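Similarities with probable monooxygenase (Photorhabdus luminescens, PDB 4HB9) binds flavin-adenine dinucleotide and is probably a monooxygenase of the aromatic ring hydroxylase-like flavoprotein family. Local coordinates at residues Y43-N48 and T112-I117; Y135-N140 and S311-L316; L220-W225 and P280-L285; A331-R336 and R367-E372. All coordinates share one frame; numbering follows the deposited sequence.

In the fold
From the N terminus, strand 44-47 comes first, and contact 1 closes on it when helix 111-119 follows, 64 residues on. Contact 2 opens next: strand 132-137 meets strand 313-315 of the parallel sheet, enclosing a long loop. Contact 3 is nested inside that loop and lays helix 280-287 against strand 218-228 of the mixed sheet, on the other side of the chain's centre. Contact 4 closes last, pairing helices 330-349 and 355-386. Contacts 1 and 4 both touch the FAD and are joined by Asn332, whose side chain bonds the backbone of His46 and Asn48. Contact 3 reaches contact 1 through Met224 O and His46 NE2.

Contact 1 of 4, residues Y43-N48 and T112-I117; sequences YGIHIN and TELKEI. With FAD (flavin-adenine dinucleotide), chain B; EDO (1,2-ethanediol), chain L.
Ile45 and Leu114 meet methyl to methyl, Ile45 CD1 lying 4.1 Å from Leu114 CD2, with the two side chains crossing at about a right angle. Followed outward, Ile45 serves two partners. From its CB, the CG2 branch passes to the flavin, 3.8 Å from FAD N3; CG1 lies 4.0 Å from FAD C4X; and CD1, at the tip, leaves the cofactor for the leucine. With CG1 anti to the carbonyl carbon (chi1 -75°), CG2 and CG1 both border the isoalloxazine while CD1 runs on to the helix. Leu114 CD2 also touches Ile47 CD1, more loosely. The backbone holds the pyrimidine end of the flavin: His46 N donates to FAD O4 at 2.8 Å, nearly straight at 166°, and FAD N3 returns a weak bond to His46 O. At the other end, the Tyr43 ring lays one face over the dimethylbenzene part, CD2 being 3.3 Å from FAD C7. A water bridges Tyr43 O and Thr112 N. Ile45 thus spans from the flavin to helix 111-119; strand 44-47 pairs with strand 106-110, while Phe67 of helix 61-70 packs on both Ile47 and Leu114.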
# COMPACT_ATOMS: atom_id res chain seq x y z
N TYR A 43 -8.91 5.30 -3.27
CA TYR A 43 -8.85 3.87 -3.46
C TYR A 43 -9.11 3.06 -2.22
O TYR A 43 -9.15 3.56 -1.10
CB TYR A 43 -7.52 3.48 -4.10
CG TYR A 43 -6.28 3.84 -3.28
CD1 TYR A 43 -5.69 5.10 -3.40
CD2 TYR A 43 -5.70 2.93 -2.43
CE1 TYR A 43 -4.56 5.44 -2.68
CE2 TYR A 43 -4.56 3.25 -1.70
CZ TYR A 43 -3.99 4.49 -1.84
OH TYR A 43 -2.87 4.79 -1.12
N GLY A 44 -9.29 1.77 -2.46
CA GLY A 44 -9.50 0.78 -1.44
C GLY A 44 -8.30 -0.11 -1.20
O GLY A 44 -7.37 -0.16 -1.98
N ILE A 45 -8.30 -0.78 -0.07
CA ILE A 45 -7.24 -1.72 0.29
C ILE A 45 -7.92 -3.04 0.61
O ILE A 45 -8.96 -3.07 1.26
CB ILE A 45 -6.44 -1.17 1.47
CG1 ILE A 45 -5.53 -0.06 0.94
CG2 ILE A 45 -5.57 -2.25 2.15
CD1 ILE A 45 -5.13 0.90 2.00
N HIS A 46 -7.35 -4.13 0.12
CA HIS A 46 -7.82 -5.47 0.46
C HIS A 46 -6.89 -6.03 1.50
O HIS A 46 -5.70 -6.11 1.26
CB HIS A 46 -7.79 -6.34 -0.78
CG HIS A 46 -8.77 -5.91 -1.82
ND1 HIS A 46 -8.85 -6.49 -3.06
CD2 HIS A 46 -9.74 -4.96 -1.78
CE1 HIS A 46 -9.82 -5.91 -3.75
NE2 HIS A 46 -10.38 -4.98 -2.99
N ILE A 47 -7.44 -6.39 2.64
CA ILE A 47 -6.67 -6.93 3.75
C ILE A 47 -6.67 -8.46 3.72
O ILE A 47 -7.73 -9.11 3.62
CB ILE A 47 -7.22 -6.37 5.08
CG1 ILE A 47 -7.05 -4.85 5.14
CG2 ILE A 47 -6.58 -7.07 6.29
CD1 ILE A 47 -5.62 -4.35 5.14
N ASN A 48 -5.48 -9.04 3.77
CA ASN A 48 -5.37 -10.50 3.77
C ASN A 48 -5.10 -11.02 5.17
O ASN A 48 -5.20 -10.26 6.14
CB ASN A 48 -4.32 -10.94 2.75
CG ASN A 48 -2.90 -10.57 3.17
OD1 ASN A 48 -2.62 -10.28 4.32
ND2 ASN A 48 -2.03 -10.57 2.22
N THR A 112 -9.26 5.62 3.15
CA THR A 112 -9.63 6.71 4.07
C THR A 112 -10.19 6.17 5.41
O THR A 112 -9.76 6.59 6.47
CB THR A 112 -10.56 7.77 3.46
OG1 THR A 112 -10.85 8.77 4.45
CG2 THR A 112 -11.87 7.17 2.98
N GLU A 113 -11.08 5.18 5.37
CA GLU A 113 -11.59 4.60 6.61
C GLU A 113 -10.51 3.90 7.41
O GLU A 113 -10.50 3.99 8.62
CB GLU A 113 -12.73 3.61 6.35
CG GLU A 113 -14.06 4.24 5.89
CD GLU A 113 -14.96 3.17 5.27
OE1 GLU A 113 -14.55 2.57 4.24
OE2 GLU A 113 -15.99 2.82 5.89
N LEU A 114 -9.67 3.13 6.74
CA LEU A 114 -8.62 2.41 7.40
C LEU A 114 -7.70 3.39 8.13
O LEU A 114 -7.36 3.15 9.31
CB LEU A 114 -7.83 1.54 6.43
CG LEU A 114 -6.70 0.71 7.01
CD1 LEU A 114 -7.19 -0.23 8.08
CD2 LEU A 114 -6.01 -0.05 5.90
N LYS A 115 -7.35 4.49 7.47
CA LYS A 115 -6.48 5.51 8.13
C LYS A 115 -7.15 6.16 9.34
O LYS A 115 -6.51 6.37 10.37
CB LYS A 115 -6.02 6.58 7.15
CG LYS A 115 -4.92 6.13 6.19
CD LYS A 115 -3.66 5.58 6.86
CE LYS A 115 -2.99 6.52 7.88
NZ LYS A 115 -2.76 7.87 7.30
N GLU A 116 -8.43 6.50 9.23
CA GLU A 116 -9.16 7.07 10.36
C GLU A 116 -9.18 6.12 11.55
O GLU A 116 -9.01 6.55 12.70
CB GLU A 116 -10.60 7.47 9.96
CG GLU A 116 -10.65 8.62 8.97
CD GLU A 116 -9.89 9.86 9.43
OE1 GLU A 116 -10.36 10.54 10.34
OE2 GLU A 116 -8.81 10.15 8.86
N ILE A 117 -9.37 4.82 11.27
CA ILE A 117 -9.34 3.80 12.30
C ILE A 117 -7.95 3.62 12.92
O ILE A 117 -7.82 3.52 14.14
CB ILE A 117 -9.87 2.47 11.74
CG1 ILE A 117 -11.37 2.62 11.48
CG2 ILE A 117 -9.58 1.32 12.69
CD1 ILE A 117 -11.92 1.52 10.61
PA FAD B . 2.44 4.86 3.64
O1A FAD B . 1.15 4.24 4.09
O2A FAD B . 2.68 5.48 2.31
O5B FAD B . 2.91 5.90 4.77
C5B FAD B . 4.09 6.67 4.65
C4B FAD B . 3.87 7.86 5.56
O4B FAD B . 5.13 8.54 5.73
C3B FAD B . 2.85 8.88 5.01
O3B FAD B . 1.93 9.30 6.02
C2B FAD B . 3.75 10.02 4.56
O2B FAD B . 3.16 11.30 4.57
C1B FAD B . 4.89 9.93 5.59
N9A FAD B . 6.16 10.54 5.20
C8A FAD B . 6.82 10.40 4.02
N7A FAD B . 8.01 11.06 4.05
C5A FAD B . 8.10 11.63 5.27
C6A FAD B . 9.10 12.47 5.94
N6A FAD B . 10.20 12.81 5.23
N1A FAD B . 8.86 12.89 7.20
C2A FAD B . 7.74 12.51 7.86
N3A FAD B . 6.78 11.74 7.32
C4A FAD B . 6.91 11.27 6.04
N1 FAD B . -1.89 -2.72 -0.40
C2 FAD B . -2.52 -3.86 -0.04
O2 FAD B . -1.99 -4.67 0.80
N3 FAD B . -3.72 -4.17 -0.57
C4 FAD B . -4.36 -3.44 -1.48
O4 FAD B . -5.48 -3.81 -1.93
C4X FAD B . -3.73 -2.21 -1.96
N5 FAD B . -4.31 -1.39 -2.88
C5X FAD B . -3.68 -0.27 -3.28
C6 FAD B . -4.25 0.56 -4.24
C7 FAD B . -3.62 1.73 -4.67
C7M FAD B . -4.24 2.63 -5.71
C8 FAD B . -2.31 2.09 -4.10
C8M FAD B . -1.60 3.36 -4.53
C9 FAD B . -1.73 1.27 -3.14
C9A FAD B . -2.35 0.10 -2.70
N10 FAD B . -1.76 -0.73 -1.73
C10 FAD B . -2.41 -1.89 -1.34
C1' FAD B . -0.43 -0.45 -1.15
C2' FAD B . -0.50 0.29 0.19
O2' FAD B . -1.35 1.43 0.10
C3' FAD B . 0.91 0.74 0.58
O3' FAD B . 1.81 -0.33 0.32
C4' FAD B . 0.96 1.09 2.06
O4' FAD B . 0.42 2.39 2.21
C5' FAD B . 2.38 1.09 2.60
O5' FAD B . 2.30 1.43 3.97
P FAD B . 3.48 2.33 4.58
O1P FAD B . 3.05 2.60 6.01
O2P FAD B . 4.80 1.66 4.29
O3P FAD B . 3.56 3.71 3.76
C1 EDO L . -1.98 11.40 6.97
O1 EDO L . -1.26 10.81 8.06
C2 EDO L . -0.96 11.83 5.93
O2 EDO L . -0.34 10.68 5.34
O HOH W 1 -9.98 5.77 0.29

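Contact 2 of 4, residues Y135-N140 and S311-L316; sequences YEHIEN and STVTLL
Tyr135 and Val313 supply the CH-pi part of this contact. Their side chains approach from opposite directions, and Val313 CG2 sits over one face of the tyrosine ring, 4.2 Å from the centroid and 23° off the normal. It is displaced toward the rim, so its nearest ring atom is Tyr135 CE1 at 3.9 Å. Val313 has CG1 anti to the backbone N (chi1 177°), which turns CG2 to the ring. Van der Waals contacts come from His137. Its CE1 is 4.2 Å from the same Val313 CG2, which approaches the imidazole obliquely, and 3.8 Å from Thr312 OG1, which lies at the ring's edge and in its plane. One methyl therefore touches both aromatic side chains. The hydrogen bonding is local: Val313 N donates to Ser311 OG at 3.2 Å with an angle of 167°, an ST turn leading into strand 313-315. Tyr172 of helix 167-172 packs on both Tyr135 and Val313, and its hydroxyl bonds Ser311 OG. The chemistry is mainly aliphatic on aromatic, with one hydroxyl at the imidazole edge: dispersion largely joins the edge strand of the parallel sheet to strand 132-137, buried at Tyr135 and Val313 but exposed at His137.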
# COMPACT_ATOMS: atom_id res chain seq x y z
N TYR A 135 19.04 12.05 10.29
CA TYR A 135 19.36 11.72 11.65
C TYR A 135 20.86 11.71 11.89
O TYR A 135 21.65 11.59 10.93
CB TYR A 135 18.78 10.36 12.03
CG TYR A 135 19.40 9.21 11.29
CD1 TYR A 135 20.58 8.61 11.73
CD2 TYR A 135 18.79 8.69 10.16
CE1 TYR A 135 21.15 7.54 11.06
CE2 TYR A 135 19.33 7.61 9.48
CZ TYR A 135 20.52 7.05 9.93
OH TYR A 135 21.05 5.98 9.27
N GLU A 136 21.22 11.82 13.17
CA GLU A 136 22.60 11.69 13.64
C GLU A 136 22.66 10.82 14.87
O GLU A 136 21.88 11.00 15.80
CB GLU A 136 23.15 13.05 14.08
CG GLU A 136 23.51 14.01 12.97
CD GLU A 136 24.15 15.29 13.48
OE1 GLU A 136 24.10 15.55 14.71
OE2 GLU A 136 24.70 16.05 12.64
N HIS A 137 23.62 9.91 14.91
CA HIS A 137 23.88 9.17 16.14
C HIS A 137 24.50 10.09 17.18
O HIS A 137 25.36 10.90 16.85
CB HIS A 137 24.78 7.98 15.86
CG HIS A 137 24.05 6.82 15.25
ND1 HIS A 137 23.13 6.08 15.95
CD2 HIS A 137 24.09 6.30 14.00
CE1 HIS A 137 22.64 5.14 15.16
NE2 HIS A 137 23.20 5.25 13.98
N ILE A 138 24.01 10.00 18.42
CA ILE A 138 24.55 10.76 19.55
C ILE A 138 25.55 9.86 20.27
O ILE A 138 25.30 8.66 20.43
CB ILE A 138 23.46 11.22 20.54
CG1 ILE A 138 22.32 11.94 19.83
CG2 ILE A 138 24.05 12.17 21.59
CD1 ILE A 138 21.08 12.10 20.68
N GLU A 139 26.66 10.45 20.70
CA GLU A 139 27.80 9.72 21.28
C GLU A 139 27.45 8.93 22.55
O GLU A 139 28.01 7.85 22.78
CB GLU A 139 28.96 10.69 21.56
CG GLU A 139 30.30 10.01 21.78
CD GLU A 139 31.47 10.99 21.78
OE1 GLU A 139 31.58 11.79 20.82
OE2 GLU A 139 32.28 10.96 22.73
N ASN A 140 26.52 9.45 23.34
CA ASN A 140 26.06 8.77 24.57
C ASN A 140 25.13 7.59 24.29
O ASN A 140 24.55 7.02 25.22
CB ASN A 140 25.32 9.76 25.48
CG ASN A 140 26.01 11.11 25.58
OD1 ASN A 140 27.23 11.19 25.66
ND2 ASN A 140 25.22 12.18 25.57
N SER A 311 21.36 -1.97 13.65
CA SER A 311 21.61 -0.92 14.60
C SER A 311 20.28 -0.50 15.21
O SER A 311 19.28 -1.17 15.03
CB SER A 311 22.30 0.26 13.91
OG SER A 311 21.42 0.94 13.04
N THR A 312 20.28 0.63 15.89
CA THR A 312 19.07 1.19 16.46
C THR A 312 18.23 1.99 15.45
O THR A 312 17.21 2.55 15.81
CB THR A 312 19.41 2.06 17.67
OG1 THR A 312 20.29 3.10 17.27
CG2 THR A 312 20.08 1.21 18.76
N VAL A 313 18.65 2.03 14.19
CA VAL A 313 17.81 2.56 13.08
C VAL A 313 17.34 1.34 12.31
O VAL A 313 18.16 0.43 11.96
CB VAL A 313 18.61 3.46 12.11
CG1 VAL A 313 17.75 3.93 10.95
CG2 VAL A 313 19.21 4.67 12.83
N THR A 314 16.04 1.30 12.02
CA THR A 314 15.52 0.26 11.15
C THR A 314 14.38 0.80 10.26
O THR A 314 14.09 1.98 10.28
CB THR A 314 15.13 -1.01 11.93
OG1 THR A 314 14.93 -2.09 11.03
CG2 THR A 314 13.90 -0.85 12.76
N LEU A 315 13.79 -0.06 9.45
CA LEU A 315 12.80 0.37 8.45
C LEU A 315 11.62 -0.56 8.45
O LEU A 315 11.77 -1.73 8.83
CB LEU A 315 13.41 0.35 7.05
CG LEU A 315 14.61 1.28 6.87
CD1 LEU A 315 15.35 0.93 5.58
CD2 LEU A 315 14.23 2.74 6.91
N LEU A 316 10.46 -0.06 7.99
CA LEU A 316 9.34 -0.95 7.72
C LEU A 316 8.46 -0.46 6.58
O LEU A 316 8.60 0.65 6.13
CB LEU A 316 8.50 -1.28 8.96
CG LEU A 316 7.56 -0.32 9.66
CD1 LEU A 316 6.28 -0.01 8.87
CD2 LEU A 316 7.18 -0.97 10.98

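Contact 3 of 4, residues L220-W225 and P280-L285; sequences LFISMW and PSLHTL
Leu282 lays its CD2 methyl against two residues of the strand, 3.6 Å from Ile222 CD1 and 3.9 Å from Leu220 CD2. Leu220 and Leu282 slide past each other in opposite directions, whereas Ile222 comes at Leu282 obliquely. Ile222 is the other residue with two partners: its CD1 also meets Leu285 CD2 at 4.0 Å, the two side chains reaching toward each other tip to tip. Its chain is extended beyond CG1 (chi2 171°), carrying CD1 out from the strand to touch both leucines, which it meets in directions about a right angle apart. Leu285 follows Leu282 by three residues, about one helical turn, so both face the strand. On the strand, Leu220 and Ile222 alternate with Phe221 and share the face that carries them to the helix. The four residues are buried and wholly aliphatic where they touch. The axes of segments 220-225 and 280-285 approach to 11.7 Å, their N-to-C directions 63° apart. Helix 280-287 covers one face of the mixed sheet that holds strands 210-212, 218-228 and 240-251: Ile212 borders Leu220 and Leu282, Ile244 borders Ile222 and Leu285, and Phe204 from a loop adds to the packing at Leu282.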
# COMPACT_ATOMS: atom_id res chain seq x y z
N LEU A 220 -5.86 -6.95 -18.65
CA LEU A 220 -6.83 -6.11 -17.91
C LEU A 220 -7.34 -6.86 -16.70
O LEU A 220 -7.91 -7.97 -16.81
CB LEU A 220 -7.99 -5.65 -18.76
CG LEU A 220 -8.91 -4.60 -18.12
CD1 LEU A 220 -8.28 -3.20 -18.11
CD2 LEU A 220 -10.21 -4.51 -18.90
N PHE A 221 -7.09 -6.27 -15.53
CA PHE A 221 -7.50 -6.86 -14.26
C PHE A 221 -8.71 -6.06 -13.77
O PHE A 221 -8.70 -4.84 -13.86
CB PHE A 221 -6.34 -6.84 -13.25
CG PHE A 221 -6.72 -7.37 -11.91
CD1 PHE A 221 -7.04 -8.72 -11.75
CD2 PHE A 221 -6.83 -6.53 -10.81
CE1 PHE A 221 -7.45 -9.21 -10.53
CE2 PHE A 221 -7.23 -7.02 -9.57
CZ PHE A 221 -7.52 -8.37 -9.43
N ILE A 222 -9.74 -6.75 -13.29
CA ILE A 222 -10.96 -6.08 -12.80
C ILE A 222 -11.29 -6.56 -11.39
O ILE A 222 -11.38 -7.76 -11.13
CB ILE A 222 -12.16 -6.38 -13.71
CG1 ILE A 222 -11.87 -5.88 -15.13
CG2 ILE A 222 -13.44 -5.74 -13.17
CD1 ILE A 222 -12.88 -6.30 -16.17
N SER A 223 -11.52 -5.63 -10.47
CA SER A 223 -11.91 -6.01 -9.11
C SER A 223 -12.78 -4.93 -8.52
O SER A 223 -13.40 -4.17 -9.28
CB SER A 223 -10.67 -6.28 -8.26
OG SER A 223 -11.03 -6.85 -7.01
N MSE A 224 -12.83 -4.85 -7.19
CA MSE A 224 -13.68 -3.86 -6.53
C MSE A 224 -13.00 -3.20 -5.38
O MSE A 224 -12.18 -3.82 -4.68
CB MSE A 224 -14.95 -4.56 -6.05
CG MSE A 224 -15.96 -4.60 -7.20
SE MSE A 224 -17.70 -5.33 -6.63
CE MSE A 224 -18.13 -3.95 -5.30
N TRP A 225 -13.30 -1.93 -5.18
CA TRP A 225 -12.86 -1.17 -4.02
C TRP A 225 -14.07 -0.59 -3.29
O TRP A 225 -15.06 -0.22 -3.89
CB TRP A 225 -12.03 0.02 -4.43
CG TRP A 225 -10.61 -0.23 -4.85
CD1 TRP A 225 -9.80 -1.26 -4.50
CD2 TRP A 225 -9.83 0.65 -5.67
NE1 TRP A 225 -8.55 -1.09 -5.09
CE2 TRP A 225 -8.56 0.07 -5.81
CE3 TRP A 225 -10.09 1.85 -6.33
CZ2 TRP A 225 -7.55 0.67 -6.57
CZ3 TRP A 225 -9.08 2.46 -7.06
CH2 TRP A 225 -7.84 1.87 -7.17
N PRO A 280 -17.56 -5.29 -25.64
CA PRO A 280 -18.14 -3.99 -25.31
C PRO A 280 -18.28 -3.68 -23.82
O PRO A 280 -18.21 -2.52 -23.45
CB PRO A 280 -19.52 -4.06 -25.97
CG PRO A 280 -19.32 -4.94 -27.16
CD PRO A 280 -18.31 -5.98 -26.71
N SER A 281 -18.50 -4.68 -22.98
CA SER A 281 -18.65 -4.47 -21.52
C SER A 281 -17.39 -3.84 -20.92
O SER A 281 -17.46 -2.99 -20.01
CB SER A 281 -18.97 -5.79 -20.83
OG SER A 281 -17.94 -6.77 -21.03
N LEU A 282 -16.25 -4.20 -21.48
CA LEU A 282 -14.98 -3.66 -21.02
C LEU A 282 -14.90 -2.21 -21.42
O LEU A 282 -14.43 -1.38 -20.65
CB LEU A 282 -13.83 -4.47 -21.60
CG LEU A 282 -13.89 -5.93 -21.17
CD1 LEU A 282 -12.92 -6.80 -21.97
CD2 LEU A 282 -13.67 -6.08 -19.68
N HIS A 283 -15.40 -1.89 -22.61
CA HIS A 283 -15.44 -0.48 -23.03
C HIS A 283 -16.34 0.36 -22.16
O HIS A 283 -15.99 1.48 -21.80
CB HIS A 283 -15.83 -0.39 -24.51
CG HIS A 283 -14.74 -0.84 -25.42
ND1 HIS A 283 -13.78 0.03 -25.90
CD2 HIS A 283 -14.39 -2.07 -25.85
CE1 HIS A 283 -12.93 -0.64 -26.65
NE2 HIS A 283 -13.27 -1.92 -26.64
N THR A 284 -17.51 -0.19 -21.85
CA THR A 284 -18.50 0.49 -20.99
C THR A 284 -17.88 0.84 -19.63
O THR A 284 -18.00 1.96 -19.14
CB THR A 284 -19.73 -0.42 -20.81
OG1 THR A 284 -20.26 -0.75 -22.11
CG2 THR A 284 -20.80 0.25 -19.95
N LEU A 285 -17.18 -0.13 -19.05
CA LEU A 285 -16.50 0.07 -17.78
C LEU A 285 -15.54 1.26 -17.86
O LEU A 285 -15.57 2.18 -17.03
CB LEU A 285 -15.77 -1.22 -17.37
CG LEU A 285 -14.97 -1.23 -16.09
CD1 LEU A 285 -15.85 -0.80 -14.92
CD2 LEU A 285 -14.42 -2.61 -15.83

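Contact 4 of 4, residues A331-R336 and R367-E372; sequences ANTALR and RAYANE. With FAD (flavin-adenine dinucleotide), chain B; EDO (1,2-ethanediol), chain G.
Tyr369 and Arg336 bury the most surface here, and they do so by stacking. The guanidinium of Arg336 lies flat on one face of the Tyr369 ring, its plane tilted by only 12° and the centres 3.9 Å apart, a cation-pi pair. It is shifted toward the CB end of the ring: Arg336 CZ stands 3.5 Å from Tyr369 CG, and NE lies over the same face, near Tyr369 CD2. Further back, the CD methylene of Arg336 sits almost on the ring normal, 3.9 Å from the Tyr369 centroid, so the aliphatic chain adds a CH-pi contact. The arginine is extended from CG to NE, and it runs along the tyrosine in the opposite direction. At the ring's own edge, Thr333 CG2 reaches Tyr369 CE1 at 3.9 Å, so the tyrosine is met on a face by one residue and at its rim by another. The phenol oxygen bonds Asp337 OD1, which fixes the far end of the ring, and Thr333 OG1 bonds Ser329 O. The O2 of an ethanediol, probably from the crystallisation liquor, accepts from Arg336 NH1 at 2.9 Å, in the guanidinium plane. Phe50 makes a further cation-pi contact with Arg336. Before Arg336 in helix 330-349, the backbone amides of Ala331 and Asn332 donate to FAD N1 and O2, each at 3.0 Å. The stack thus joins two helices beside the flavin site, where the first turn of helix 330-349 presents its amides to the flavin pyrimidine, consistent with a flavoprotein of the aromatic-ring-hydroxylase type.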
# COMPACT_ATOMS: atom_id res chain seq x y z
N ALA A 331 0.16 -2.71 1.79
CA ALA A 331 -0.48 -2.44 3.08
C ALA A 331 -0.36 -3.66 3.98
O ALA A 331 0.03 -3.54 5.16
CB ALA A 331 -1.95 -2.06 2.91
N ASN A 332 -0.67 -4.84 3.44
CA ASN A 332 -0.57 -6.04 4.24
C ASN A 332 0.84 -6.31 4.73
O ASN A 332 1.03 -6.74 5.88
CB ASN A 332 -1.09 -7.25 3.50
CG ASN A 332 -2.58 -7.19 3.33
OD1 ASN A 332 -3.31 -7.30 4.31
ND2 ASN A 332 -3.04 -7.06 2.09
N THR A 333 1.82 -6.07 3.87
CA THR A 333 3.23 -6.29 4.26
C THR A 333 3.70 -5.26 5.29
O THR A 333 4.41 -5.62 6.24
CB THR A 333 4.15 -6.33 3.03
OG1 THR A 333 3.62 -7.29 2.11
CG2 THR A 333 5.51 -6.81 3.42
N ALA A 334 3.28 -4.00 5.13
CA ALA A 334 3.55 -2.98 6.14
C ALA A 334 2.96 -3.35 7.52
O ALA A 334 3.63 -3.19 8.57
CB ALA A 334 3.02 -1.63 5.70
N LEU A 335 1.74 -3.86 7.52
CA LEU A 335 1.09 -4.34 8.74
C LEU A 335 1.83 -5.54 9.34
O LEU A 335 2.06 -5.59 10.55
CB LEU A 335 -0.37 -4.71 8.45
CG LEU A 335 -1.24 -3.52 8.13
CD1 LEU A 335 -2.60 -3.98 7.58
CD2 LEU A 335 -1.40 -2.62 9.35
N ARG A 336 2.17 -6.50 8.49
CA ARG A 336 2.95 -7.65 8.90
C ARG A 336 4.26 -7.24 9.59
O ARG A 336 4.62 -7.82 10.62
CB ARG A 336 3.26 -8.50 7.68
CG ARG A 336 3.81 -9.87 7.98
CD ARG A 336 3.92 -10.65 6.69
NE ARG A 336 4.49 -11.97 6.90
CZ ARG A 336 4.67 -12.87 5.93
NH1 ARG A 336 4.32 -12.61 4.68
NH2 ARG A 336 5.18 -14.05 6.22
N ARG A 367 13.28 -9.65 5.73
CA ARG A 367 13.92 -9.91 4.45
C ARG A 367 13.41 -11.19 3.79
O ARG A 367 13.23 -11.21 2.56
CB ARG A 367 15.45 -9.95 4.57
CG ARG A 367 16.11 -8.58 4.61
CD ARG A 367 17.63 -8.66 4.45
NE ARG A 367 18.22 -9.41 5.56
CZ ARG A 367 18.60 -8.89 6.72
NH1 ARG A 367 18.53 -7.58 6.97
NH2 ARG A 367 19.10 -9.69 7.64
N ALA A 368 13.18 -12.24 4.57
CA ALA A 368 12.72 -13.51 3.99
C ALA A 368 11.37 -13.37 3.29
O ALA A 368 11.24 -13.78 2.14
CB ALA A 368 12.62 -14.60 5.05
N TYR A 369 10.38 -12.79 3.96
CA TYR A 369 9.10 -12.63 3.27
C TYR A 369 9.12 -11.49 2.26
O TYR A 369 8.45 -11.60 1.23
CB TYR A 369 7.88 -12.59 4.20
CG TYR A 369 7.83 -11.47 5.21
CD1 TYR A 369 7.54 -10.16 4.85
CD2 TYR A 369 8.00 -11.75 6.57
CE1 TYR A 369 7.47 -9.15 5.80
CE2 TYR A 369 7.92 -10.76 7.52
CZ TYR A 369 7.65 -9.48 7.15
OH TYR A 369 7.59 -8.56 8.16
N ALA A 370 9.89 -10.44 2.52
CA ALA A 370 10.02 -9.33 1.56
C ALA A 370 10.54 -9.81 0.20
O ALA A 370 9.97 -9.49 -0.86
CB ALA A 370 10.94 -8.24 2.09
N ASN A 371 11.63 -10.57 0.23
CA ASN A 371 12.22 -11.10 -1.00
C ASN A 371 11.25 -12.02 -1.73
O ASN A 371 11.12 -11.97 -2.96
CB ASN A 371 13.55 -11.81 -0.71
CG ASN A 371 14.68 -10.84 -0.39
OD1 ASN A 371 14.72 -9.70 -0.88
ND2 ASN A 371 15.62 -11.30 0.43
N GLU A 372 10.55 -12.87 -0.99
CA GLU A 372 9.59 -13.75 -1.62
C GLU A 372 8.50 -12.92 -2.31
O GLU A 372 8.14 -13.17 -3.46
CB GLU A 372 8.97 -14.74 -0.62
CG GLU A 372 7.83 -15.55 -1.23
CD GLU A 372 7.33 -16.68 -0.32
OE1 GLU A 372 8.03 -17.02 0.66
OE2 GLU A 372 6.22 -17.22 -0.59
PA FAD B . 2.44 4.86 3.64
O1A FAD B . 1.15 4.24 4.09
O2A FAD B . 2.68 5.48 2.31
O5B FAD B . 2.91 5.90 4.77
C5B FAD B . 4.09 6.67 4.65
C4B FAD B . 3.87 7.86 5.56
O4B FAD B . 5.13 8.54 5.73
C3B FAD B . 2.85 8.88 5.01
O3B FAD B . 1.93 9.30 6.02
C2B FAD B . 3.75 10.02 4.56
O2B FAD B . 3.16 11.30 4.57
C1B FAD B . 4.89 9.93 5.59
N9A FAD B . 6.16 10.54 5.20
C8A FAD B . 6.82 10.40 4.02
N7A FAD B . 8.01 11.06 4.05
C5A FAD B . 8.10 11.63 5.27
C6A FAD B . 9.10 12.47 5.94
N6A FAD B . 10.20 12.81 5.23
N1A FAD B . 8.86 12.89 7.20
C2A FAD B . 7.74 12.51 7.86
N3A FAD B . 6.78 11.74 7.32
C4A FAD B . 6.91 11.27 6.04
N1 FAD B . -1.89 -2.72 -0.40
C2 FAD B . -2.52 -3.86 -0.04
O2 FAD B . -1.99 -4.67 0.80
N3 FAD B . -3.72 -4.17 -0.57
C4 FAD B . -4.36 -3.44 -1.48
O4 FAD B . -5.48 -3.81 -1.93
C4X FAD B . -3.73 -2.21 -1.96
N5 FAD B . -4.31 -1.39 -2.88
C5X FAD B . -3.68 -0.27 -3.28
C6 FAD B . -4.25 0.56 -4.24
C7 FAD B . -3.62 1.73 -4.67
C7M FAD B . -4.24 2.63 -5.71
C8 FAD B . -2.31 2.09 -4.10
C8M FAD B . -1.60 3.36 -4.53
C9 FAD B . -1.73 1.27 -3.14
C9A FAD B . -2.35 0.10 -2.70
N10 FAD B . -1.76 -0.73 -1.73
C10 FAD B . -2.41 -1.89 -1.34
C1' FAD B . -0.43 -0.45 -1.15
C2' FAD B . -0.50 0.29 0.19
O2' FAD B . -1.35 1.43 0.10
C3' FAD B . 0.91 0.74 0.58
O3' FAD B . 1.81 -0.33 0.32
C4' FAD B . 0.96 1.09 2.06
O4' FAD B . 0.42 2.39 2.21
C5' FAD B . 2.38 1.09 2.60
O5' FAD B . 2.30 1.43 3.97
P FAD B . 3.48 2.33 4.58
O1P FAD B . 3.05 2.60 6.01
O2P FAD B . 4.80 1.66 4.29
O3P FAD B . 3.56 3.71 3.76
C1 EDO G . 1.17 -10.02 1.99
O1 EDO G . 0.78 -11.36 1.74
C2 EDO G . 1.58 -9.91 3.45
O2 EDO G . 2.95 -10.26 3.60